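TT1696 protein (Thermus thermophilus, PDB 1UFB) is of unknown function but belongs to the HEPN family of helical proteins and may bind DNA. Local coordinates at residues D6-A11 and A121-K126; L15-G20 and C31-Q36; L47-V52 and E67-P72; D83-P88 and E110-L115. One frame throughout, in Å; residues are numbered along the deposited sequence.

Contact 1: residues D6-A11 and A121-K126; sequences DWLEQA and AFVEEK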
# COMPACT_ATOMS: atom_id res chain seq x y z
N ASP A 6 15.69 8.95 7.20
CA ASP A 6 14.26 8.76 7.43
C ASP A 6 13.67 7.75 6.39
O ASP A 6 12.84 6.89 6.74
CB ASP A 6 13.53 10.12 7.30
CG ASP A 6 13.84 11.07 8.45
OD1 ASP A 6 14.30 10.61 9.52
OD2 ASP A 6 13.61 12.26 8.32
N TRP A 7 14.09 7.88 5.14
CA TRP A 7 13.60 6.97 4.09
C TRP A 7 14.18 5.58 4.25
O TRP A 7 13.52 4.56 3.99
CB TRP A 7 13.91 7.54 2.69
CG TRP A 7 13.00 8.68 2.34
CD1 TRP A 7 13.10 9.98 2.76
CD2 TRP A 7 11.81 8.62 1.54
NE1 TRP A 7 12.04 10.73 2.29
CE2 TRP A 7 11.24 9.91 1.53
CE3 TRP A 7 11.18 7.59 0.84
CZ2 TRP A 7 10.05 10.21 0.82
CZ3 TRP A 7 10.00 7.88 0.15
CH2 TRP A 7 9.46 9.19 0.15
N LEU A 8 15.43 5.52 4.73
CA LEU A 8 15.99 4.19 4.94
C LEU A 8 15.27 3.52 6.07
O LEU A 8 15.06 2.30 6.06
CB LEU A 8 17.49 4.28 5.29
CG LEU A 8 18.34 3.84 4.12
CD1 LEU A 8 18.13 2.31 3.88
CD2 LEU A 8 17.95 4.69 2.90
N GLU A 9 14.97 4.33 7.09
CA GLU A 9 14.25 3.85 8.27
C GLU A 9 12.88 3.31 7.80
O GLU A 9 12.46 2.24 8.21
CB GLU A 9 14.05 5.04 9.22
CG GLU A 9 14.47 4.89 10.66
CD GLU A 9 14.52 6.27 11.41
OE1 GLU A 9 15.34 7.16 11.03
OE2 GLU A 9 13.73 6.46 12.39
N GLN A 10 12.20 4.06 6.94
CA GLN A 10 10.89 3.63 6.40
C GLN A 10 11.05 2.34 5.60
O GLN A 10 10.21 1.45 5.69
CB GLN A 10 10.35 4.70 5.46
CG GLN A 10 8.90 4.41 4.98
CD GLN A 10 7.91 4.29 6.14
OE1 GLN A 10 7.92 5.10 7.08
NE2 GLN A 10 7.01 3.28 6.07
N ALA A 11 12.12 2.27 4.79
CA ALA A 11 12.34 1.07 3.96
C ALA A 11 12.50 -0.16 4.85
O ALA A 11 11.89 -1.22 4.58
CB ALA A 11 13.65 1.27 3.10
N ALA A 121 20.24 -3.64 0.81
CA ALA A 121 21.70 -3.85 1.16
C ALA A 121 22.58 -3.02 0.22
O ALA A 121 23.56 -2.44 0.65
CB ALA A 121 22.06 -5.35 1.09
N PHE A 122 22.21 -2.98 -1.05
CA PHE A 122 22.92 -2.18 -2.07
C PHE A 122 22.82 -0.71 -1.61
O PHE A 122 23.82 0.02 -1.52
CB PHE A 122 22.24 -2.42 -3.43
CG PHE A 122 22.53 -1.38 -4.49
CD1 PHE A 122 23.70 -1.43 -5.25
CD2 PHE A 122 21.61 -0.34 -4.73
CE1 PHE A 122 23.95 -0.45 -6.23
CE2 PHE A 122 21.86 0.64 -5.71
CZ PHE A 122 23.02 0.58 -6.45
N VAL A 123 21.62 -0.26 -1.27
CA VAL A 123 21.48 1.11 -0.81
C VAL A 123 22.31 1.39 0.47
O VAL A 123 22.96 2.45 0.59
CB VAL A 123 19.97 1.44 -0.54
CG1 VAL A 123 19.88 2.74 0.27
CG2 VAL A 123 19.23 1.61 -1.91
N GLU A 124 22.27 0.48 1.43
CA GLU A 124 22.99 0.74 2.69
C GLU A 124 24.50 0.86 2.42
O GLU A 124 25.18 1.69 3.03
CB GLU A 124 22.71 -0.36 3.73
CG GLU A 124 21.35 -0.14 4.44
CD GLU A 124 20.72 -1.44 5.02
OE1 GLU A 124 21.30 -2.55 4.82
OE2 GLU A 124 19.62 -1.34 5.64
N GLU A 125 25.00 0.10 1.47
CA GLU A 125 26.40 0.20 1.18
C GLU A 125 26.75 1.41 0.29
O GLU A 125 27.88 1.87 0.33
CB GLU A 125 26.91 -1.10 0.57
CG GLU A 125 27.08 -1.11 -0.90
CD GLU A 125 26.73 -2.46 -1.42
OE1 GLU A 125 26.71 -3.40 -0.59
OE2 GLU A 125 26.46 -2.61 -2.64
N LYS A 126 25.80 1.93 -0.49
CA LYS A 126 26.12 3.09 -1.33
C LYS A 126 25.87 4.40 -0.60
O LYS A 126 26.23 5.47 -1.09
CB LYS A 126 25.33 3.06 -2.63
CG LYS A 126 25.59 1.83 -3.49
CD LYS A 126 27.03 1.67 -3.87
CE LYS A 126 27.23 0.45 -4.77
NZ LYS A 126 28.68 0.05 -5.00

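Contact 2: residues L15-G20 and C31-Q36; sequences LRHAQG and CFAAQQ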
# COMPACT_ATOMS: atom_id res chain seq x y z
N LEU A 15 10.12 -3.39 5.14
CA LEU A 15 10.60 -4.78 4.98
C LEU A 15 10.17 -5.58 6.24
O LEU A 15 9.77 -6.72 6.12
CB LEU A 15 12.13 -4.83 4.78
CG LEU A 15 12.64 -6.21 4.27
CD1 LEU A 15 11.95 -6.66 2.98
CD2 LEU A 15 14.17 -6.12 3.99
N ARG A 16 10.22 -4.97 7.42
CA ARG A 16 9.72 -5.71 8.62
C ARG A 16 8.22 -5.94 8.53
O ARG A 16 7.70 -7.00 9.00
CB ARG A 16 10.07 -4.99 9.96
CG ARG A 16 11.62 -4.95 10.17
CD ARG A 16 12.00 -4.40 11.54
NE ARG A 16 11.68 -3.00 11.68
CZ ARG A 16 12.56 -2.03 11.53
NH1 ARG A 16 13.82 -2.36 11.22
NH2 ARG A 16 12.19 -0.76 11.70
N HIS A 17 7.51 -4.98 7.96
CA HIS A 17 6.06 -5.20 7.79
C HIS A 17 5.85 -6.39 6.78
O HIS A 17 4.90 -7.18 6.95
CB HIS A 17 5.30 -3.98 7.21
CG HIS A 17 3.82 -4.25 7.05
ND1 HIS A 17 2.98 -4.43 8.14
CD2 HIS A 17 3.05 -4.40 5.96
CE1 HIS A 17 1.75 -4.65 7.71
NE2 HIS A 17 1.76 -4.64 6.39
N ALA A 18 6.66 -6.46 5.72
CA ALA A 18 6.49 -7.57 4.76
C ALA A 18 6.82 -8.92 5.45
O ALA A 18 6.18 -9.93 5.19
CB ALA A 18 7.41 -7.37 3.43
N GLN A 19 7.84 -8.93 6.32
CA GLN A 19 8.21 -10.15 7.03
C GLN A 19 7.08 -10.60 7.96
O GLN A 19 6.76 -11.81 8.08
CB GLN A 19 9.46 -9.90 7.86
CG GLN A 19 10.69 -9.98 7.06
CD GLN A 19 11.85 -10.23 7.94
OE1 GLN A 19 12.35 -9.30 8.62
NE2 GLN A 19 12.30 -11.51 7.99
N GLY A 20 6.47 -9.62 8.64
CA GLY A 20 5.37 -9.95 9.52
C GLY A 20 4.15 -10.35 8.71
O GLY A 20 3.34 -11.16 9.17
N CYS A 31 4.17 -8.95 -0.65
CA CYS A 31 4.83 -8.60 -1.88
C CYS A 31 4.77 -7.07 -2.10
O CYS A 31 5.72 -6.46 -2.58
CB CYS A 31 4.14 -9.23 -3.09
SG CYS A 31 4.53 -11.07 -3.17
N PHE A 32 3.60 -6.50 -1.81
CA PHE A 32 3.46 -5.05 -1.95
C PHE A 32 4.44 -4.34 -0.99
O PHE A 32 5.19 -3.43 -1.37
CB PHE A 32 2.01 -4.66 -1.65
CG PHE A 32 1.79 -3.17 -1.63
CD1 PHE A 32 1.79 -2.47 -2.83
CD2 PHE A 32 1.62 -2.48 -0.41
CE1 PHE A 32 1.61 -1.09 -2.85
CE2 PHE A 32 1.43 -1.05 -0.40
CZ PHE A 32 1.43 -0.38 -1.63
N ALA A 33 4.47 -4.79 0.26
CA ALA A 33 5.34 -4.19 1.25
C ALA A 33 6.80 -4.35 0.83
O ALA A 33 7.57 -3.48 1.06
CB ALA A 33 5.05 -4.77 2.70
N ALA A 34 7.17 -5.45 0.16
CA ALA A 34 8.54 -5.61 -0.29
C ALA A 34 8.84 -4.59 -1.40
O ALA A 34 9.92 -3.97 -1.46
CB ALA A 34 8.77 -7.06 -0.82
N GLN A 35 7.92 -4.45 -2.35
CA GLN A 35 8.18 -3.42 -3.39
C GLN A 35 8.31 -2.02 -2.68
O GLN A 35 9.15 -1.18 -3.09
CB GLN A 35 6.99 -3.36 -4.40
CG GLN A 35 7.09 -2.26 -5.50
CD GLN A 35 6.71 -0.84 -4.99
OE1 GLN A 35 5.98 -0.70 -4.02
NE2 GLN A 35 7.19 0.24 -5.71
N GLN A 36 7.50 -1.78 -1.64
CA GLN A 36 7.53 -0.49 -0.95
C GLN A 36 8.86 -0.29 -0.22
O GLN A 36 9.37 0.85 -0.12
CB GLN A 36 6.35 -0.38 0.03
CG GLN A 36 5.00 -0.11 -0.64
CD GLN A 36 4.95 1.32 -1.21
OE1 GLN A 36 5.17 1.60 -2.45
NE2 GLN A 36 4.67 2.25 -0.31

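Contact 3: residues L47-V52 and E67-P72; sequences LARGQV and EDVDVP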
# COMPACT_ATOMS: atom_id res chain seq x y z
N LEU A 47 18.06 10.81 -2.37
CA LEU A 47 18.16 11.98 -1.49
C LEU A 47 19.61 12.17 -0.96
O LEU A 47 20.11 13.29 -0.92
CB LEU A 47 17.23 11.84 -0.30
CG LEU A 47 15.74 11.98 -0.62
CD1 LEU A 47 14.93 11.72 0.65
CD2 LEU A 47 15.46 13.42 -1.19
N ALA A 48 20.27 11.09 -0.60
CA ALA A 48 21.64 11.16 -0.09
C ALA A 48 22.60 11.72 -1.15
O ALA A 48 23.63 12.28 -0.81
CB ALA A 48 22.09 9.80 0.38
N ARG A 49 22.26 11.55 -2.42
CA ARG A 49 23.09 12.06 -3.50
C ARG A 49 22.47 13.32 -4.06
O ARG A 49 22.62 13.62 -5.25
CB ARG A 49 23.19 11.05 -4.63
CG ARG A 49 23.70 9.72 -4.21
CD ARG A 49 25.09 9.85 -3.56
NE ARG A 49 25.71 8.53 -3.38
CZ ARG A 49 26.50 7.94 -4.28
NH1 ARG A 49 26.79 8.55 -5.43
NH2 ARG A 49 27.00 6.73 -4.02
N GLY A 50 21.73 14.04 -3.21
CA GLY A 50 21.11 15.30 -3.61
C GLY A 50 20.07 15.32 -4.73
O GLY A 50 19.98 16.33 -5.44
N GLN A 51 19.29 14.26 -4.90
CA GLN A 51 18.27 14.21 -5.94
C GLN A 51 16.91 13.84 -5.34
O GLN A 51 16.86 13.18 -4.32
CB GLN A 51 18.61 13.12 -6.95
CG GLN A 51 20.01 13.16 -7.52
CD GLN A 51 20.22 12.10 -8.54
OE1 GLN A 51 20.77 12.35 -9.61
NE2 GLN A 51 19.77 10.89 -8.24
N VAL A 52 15.81 14.27 -5.92
CA VAL A 52 14.55 13.82 -5.37
C VAL A 52 14.01 12.92 -6.47
O VAL A 52 14.02 13.32 -7.65
CB VAL A 52 13.59 14.97 -5.06
CG1 VAL A 52 13.54 15.89 -6.22
CG2 VAL A 52 12.18 14.41 -4.69
N GLU A 67 26.05 8.52 -12.08
CA GLU A 67 26.95 7.70 -12.83
C GLU A 67 27.94 6.97 -11.96
O GLU A 67 28.36 5.85 -12.29
CB GLU A 67 27.70 8.59 -13.85
CG GLU A 67 28.60 7.81 -14.78
CD GLU A 67 29.16 8.71 -15.88
OE1 GLU A 67 30.36 8.99 -15.83
OE2 GLU A 67 28.39 9.13 -16.78
N ASP A 68 28.32 7.58 -10.85
CA ASP A 68 29.32 6.90 -9.99
C ASP A 68 28.76 5.71 -9.21
O ASP A 68 29.51 5.01 -8.53
CB ASP A 68 29.99 7.90 -9.03
CG ASP A 68 29.10 8.29 -7.87
OD1 ASP A 68 28.19 9.12 -8.06
OD2 ASP A 68 29.33 7.76 -6.74
N VAL A 69 27.45 5.47 -9.31
CA VAL A 69 26.84 4.32 -8.62
C VAL A 69 26.73 3.17 -9.57
O VAL A 69 26.00 3.20 -10.56
CB VAL A 69 25.39 4.65 -8.07
CG1 VAL A 69 24.85 3.45 -7.28
CG2 VAL A 69 25.41 5.86 -7.16
N ASP A 70 27.43 2.11 -9.28
CA ASP A 70 27.38 0.95 -10.13
C ASP A 70 26.22 0.02 -9.71
O ASP A 70 26.13 -0.40 -8.57
CB ASP A 70 28.69 0.22 -10.01
CG ASP A 70 28.61 -1.17 -10.53
OD1 ASP A 70 28.74 -2.11 -9.70
OD2 ASP A 70 28.42 -1.33 -11.75
N VAL A 71 25.34 -0.29 -10.66
CA VAL A 71 24.18 -1.12 -10.39
C VAL A 71 24.36 -2.50 -10.99
O VAL A 71 24.33 -2.64 -12.21
CB VAL A 71 22.91 -0.48 -11.03
CG1 VAL A 71 21.74 -1.41 -10.89
CG2 VAL A 71 22.67 0.87 -10.40
N PRO A 72 24.50 -3.54 -10.15
CA PRO A 72 24.68 -4.86 -10.75
C PRO A 72 23.44 -5.26 -11.52
O PRO A 72 22.32 -4.81 -11.19
CB PRO A 72 24.93 -5.78 -9.55
CG PRO A 72 25.45 -4.85 -8.49
CD PRO A 72 24.62 -3.60 -8.68

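Contact 4: residues D83-P88 and E110-L115; sequences DKYYIP and EEALDL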
# COMPACT_ATOMS: atom_id res chain seq x y z
N ASP A 83 8.48 -4.73 -9.53
CA ASP A 83 7.66 -3.70 -10.16
C ASP A 83 6.26 -4.16 -10.44
O ASP A 83 5.33 -3.38 -10.45
CB ASP A 83 8.35 -3.13 -11.42
CG ASP A 83 9.36 -2.02 -11.07
OD1 ASP A 83 9.38 -1.66 -9.86
OD2 ASP A 83 10.12 -1.51 -11.95
N LYS A 84 6.11 -5.44 -10.59
CA LYS A 84 4.79 -6.04 -10.80
C LYS A 84 4.02 -6.17 -9.49
O LYS A 84 2.90 -6.68 -9.50
CB LYS A 84 4.92 -7.44 -11.35
CG LYS A 84 5.76 -7.47 -12.61
CD LYS A 84 5.17 -6.56 -13.69
CE LYS A 84 5.48 -7.17 -15.05
NZ LYS A 84 5.83 -8.63 -14.85
N TYR A 85 4.60 -5.75 -8.37
CA TYR A 85 3.88 -5.89 -7.08
C TYR A 85 3.27 -4.59 -6.55
O TYR A 85 2.67 -4.61 -5.47
CB TYR A 85 4.80 -6.49 -6.00
CG TYR A 85 5.31 -7.90 -6.36
CD1 TYR A 85 6.56 -8.36 -5.91
CD2 TYR A 85 4.52 -8.76 -7.11
CE1 TYR A 85 7.03 -9.67 -6.21
CE2 TYR A 85 4.97 -10.09 -7.40
CZ TYR A 85 6.23 -10.52 -6.94
OH TYR A 85 6.70 -11.81 -7.14
N TYR A 86 3.48 -3.46 -7.25
CA TYR A 86 2.91 -2.22 -6.75
C TYR A 86 1.36 -2.19 -6.90
O TYR A 86 0.63 -1.95 -5.94
CB TYR A 86 3.59 -1.02 -7.43
CG TYR A 86 2.95 0.29 -7.03
CD1 TYR A 86 3.05 0.78 -5.71
CD2 TYR A 86 2.11 0.97 -7.95
CE1 TYR A 86 2.28 1.96 -5.31
CE2 TYR A 86 1.37 2.07 -7.58
CZ TYR A 86 1.46 2.56 -6.28
OH TYR A 86 0.74 3.70 -6.05
N ILE A 87 0.86 -2.49 -8.08
CA ILE A 87 -0.56 -2.46 -8.30
C ILE A 87 -1.31 -3.84 -8.25
O ILE A 87 -2.30 -3.97 -7.53
CB ILE A 87 -0.92 -1.66 -9.65
CG1 ILE A 87 -1.05 -0.14 -9.30
CG2 ILE A 87 -2.31 -2.12 -10.25
CD1 ILE A 87 -0.96 0.90 -10.51
N PRO A 88 -0.81 -4.87 -8.97
CA PRO A 88 -1.47 -6.20 -9.00
C PRO A 88 -1.70 -6.91 -7.69
O PRO A 88 -2.60 -7.72 -7.57
CB PRO A 88 -0.59 -7.02 -10.00
CG PRO A 88 -0.09 -5.88 -10.99
CD PRO A 88 0.33 -4.82 -9.91
N GLU A 110 8.29 -14.83 -0.22
CA GLU A 110 9.68 -14.91 0.36
C GLU A 110 10.71 -14.45 -0.65
O GLU A 110 11.69 -13.76 -0.32
CB GLU A 110 10.03 -16.36 0.92
CG GLU A 110 9.05 -16.74 2.03
CD GLU A 110 9.40 -18.04 2.77
OE1 GLU A 110 10.41 -18.65 2.40
OE2 GLU A 110 8.65 -18.40 3.71
N GLU A 111 10.48 -14.80 -1.91
CA GLU A 111 11.39 -14.34 -2.95
C GLU A 111 11.32 -12.78 -3.00
O GLU A 111 12.35 -12.08 -3.10
CB GLU A 111 10.98 -14.90 -4.31
CG GLU A 111 11.80 -14.24 -5.42
CD GLU A 111 11.33 -14.73 -6.75
OE1 GLU A 111 10.22 -14.30 -7.24
OE2 GLU A 111 12.08 -15.59 -7.28
N ALA A 112 10.10 -12.23 -2.86
CA ALA A 112 9.96 -10.76 -2.89
C ALA A 112 10.77 -10.13 -1.75
O ALA A 112 11.47 -9.12 -1.97
CB ALA A 112 8.46 -10.40 -2.81
N LEU A 113 10.71 -10.72 -0.55
CA LEU A 113 11.54 -10.22 0.57
C LEU A 113 13.02 -10.33 0.21
O LEU A 113 13.78 -9.43 0.48
CB LEU A 113 11.30 -10.99 1.88
CG LEU A 113 9.97 -10.75 2.60
CD1 LEU A 113 9.71 -11.88 3.58
CD2 LEU A 113 10.05 -9.49 3.37
N ASP A 114 13.41 -11.43 -0.42
CA ASP A 114 14.81 -11.60 -0.79
C ASP A 114 15.28 -10.50 -1.73
O ASP A 114 16.40 -9.94 -1.58
CB ASP A 114 15.01 -12.94 -1.54
CG ASP A 114 14.90 -14.16 -0.62
OD1 ASP A 114 14.99 -14.00 0.62
OD2 ASP A 114 14.72 -15.27 -1.16
N LEU A 115 14.45 -10.20 -2.72
CA LEU A 115 14.79 -9.18 -3.72
C LEU A 115 14.85 -7.78 -3.08
O LEU A 115 15.74 -6.98 -3.38
CB LEU A 115 13.77 -9.24 -4.90
CG LEU A 115 13.74 -10.59 -5.66
CD1 LEU A 115 12.68 -10.56 -6.78
CD2 LEU A 115 15.13 -10.83 -6.26
O HOH W 1 8.63 -12.76 -5.91

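Contact 1: residues D6-A11 and A121-K126
Leu8 on helix 4-24 and Glu124 on helix 106-126 make the closest backbone approach here, their CA atoms 8.1 Å apart on helices that run obliquely antiparallel. The contact belongs to the helical bundle of the HEPN domain and joins the start of its first long helix to the end of its last. The backbones keep their distance, so side chains span the gap.

Leu8 points toward helix 106-126 and makes all the contacts from its segment. Both of its methyl groups meet one methyl of Val123. Leu8 CD2 lies 3.8 Å from Val123 CG1, and Leu8 CD1 lies 4.0 Å from the same Val123 CG1. The two side chains lie alongside each other, pointing opposite ways. Val123 presents CG1 because that methyl stands anti to its backbone N (chi1 165°).

No hydrogen bond crosses between the segments. Leu42 of helix 27-48 also packs on Val123, and Leu120 and Leu127 pack on Leu8. This makes the spot part of the apolar interior of the bundle. On the same first helix, Gln10 OE1 accepts a hydrogen bond from the backbone N of Ala101 of the second subunit.

Glu124 forms the exposed margin of the contact. Its chain is extended beyond CG, and its carboxylate has a long, weak ion pair with Arg12. Its aliphatic part makes the touch: Glu124 CG lies 4.1 Å from Leu8 CD1.

Contact 2: residues L15-G20 and C31-Q36
Ala18 sets its methyl directly against that of Ala33, with Ala18 CB 3.6 Å from Ala33 CB. Each side chain points toward the other helix. Ala33 CB also lies 3.8 Å from Ala18 CA, so it reaches the backbone of the facing helix. Ala18 CB in turn lies 3.8 Å from the backbone N of Ala34. The Ala34 methyl is a more distant neighbour, with CB 4.5 Å from Ala18 CB.

These small side chains let the backbones come close. The CA atoms of Ala18 and Ala33 are 5.0 Å apart, and the two segment axes approach to 7.9 Å. Helices 4-24 and 27-48 follow each other in the chain and pair as an antiparallel helical hairpin, with an angle of 165° between the segments. The hairpin is part of the HEPN helical bundle. Leu113 of helix 106-126 packs on Ala18 and Leu15.

His17 meets the same methyl with its ring edge. Its CG is anti to the backbone N (chi1 180°), and Ala33 CB lies near the ring plane, 3.8 Å from His17 CD2. Both ring nitrogens are used across the dimer interface. His17 ND1 is hydrogen-bonded to Asp26 OD2 of the second subunit, and His17 NE2 to His17 NE2 of that subunit. Trp29 of the second subunit stacks on the His17 ring and packs on Ala33.

Contact 3: residues L47-V52 and E67-P72
Arg49 and Asp68 reach for each other across the gap and meet in a salt bridge, the guanidinium and carboxylate planes only 24° apart. A single nitrogen serves both oxygens, so this is not the paired form in which two nitrogens each hold one oxygen. Arg49 NH1 donates to Asp68 OD2 over 3.0 Å, with an N-H...O angle of 147°. OD2 uses its syn lone pair and lies somewhat tilted from the guanidinium plane. Asp68 OD1 is also 3.0 Å from Arg49 NH1 and lies in the guanidinium plane at its edge, but this second bond is bent and weak. Asp68 swings its carboxylate across with CG placed between its backbone N and carbonyl carbon (chi1 75°).

Val69 comes over one face of the guanidinium. Its CG2 lies 3.5 Å from Arg49 NH1 and 3.6 Å from Arg49 NH2. The charged group is thus held at its edge by a carboxylate and covered on one face by a methyl. Arg49 NH2 has a further partner, the backbone O of Lys126. With an alanine here, Asp68 would probably lose its cation, Lys126 O this donor, and Val69 CG2 the flat group it covers.

Arg49 is the first residue past helix 27-48. The helix ends in a Schellman motif, with Gly50 at positive phi and Gly50 N bonded to Leu47 O. The salt bridge ties this end to the loop between helices 58-63 and 73-83, while Phe122 of helix 106-126 packs on Val69, Val71 and Pro72 of that loop.

Contact 4: residues D83-P88 and E110-L115
Tyr85 points its side chain toward helix 106-126 and brings its CE1 side obliquely to the methyl of Ala112. Tyr85 CE1 lies 3.8 Å from Ala112 CB, and Tyr85 CD1 lies 4.2 Å from the same Ala112 CB. Ala112 also points toward the tyrosine, and both residues are buried. Their CA atoms are 8.8 Å apart, so the length of the tyrosine side chain bridges the gap. Its ring leaves the backbone with CG anti to the carbonyl carbon (chi1 -61°).

The segments belong to the HEPN helical bundle. Residues Asp83 to Tyr86 form a type I beta turn where the chain leaves helix 73-83, and Tyr85 is the turn residue that reaches helix 106-126. Cys31 of helix 27-48 packs on Tyr85, and Ala34 of that helix packs on Ala112. The same loop runs on to Arg90 and His95, which are spaced as in the Rx4-6H motif of many HEPN proteins. Tyr86 O is hydrogen-bonded to Arg90 NH2, and Pro88 O to His95 NE2.

Glu111 takes part at the exposed margin, through its extended side chain. Its OE1 is 4.3 Å from Tyr85 OH, and one water spans the two. Tyr85 OH donates to the water over 2.5 Å, and the water lies in the plane of the tyrosine ring, at its edge. The water donates in turn to Glu111 OE1, the water oxygen lying 2.6 Å from that atom.

How the contacts relate
Contact 1 closes the longest chain loop, and the other three contacts are nested inside it. It shares helix 4-24 with contact 2 and helix 106-126 with contact 4. Contacts 2 and 4 have centres 8 Å apart and touch: Leu113 CD2 lies 3.4 Å from both Ala18 CB and Leu15 CD1. Contacts 1 and 3, with centres 12 Å apart, also touch, with Phe122 CZ 3.5 Å from Val69 CG1. Contacts 2 and 3 share helix 27-48, yet their centres are 23 Å apart, on opposite sides of the chain's centre. Segments of contacts 1 and 2 touch the second subunit, and in contact 4 Tyr86 alone does; the segments of contact 3 do not.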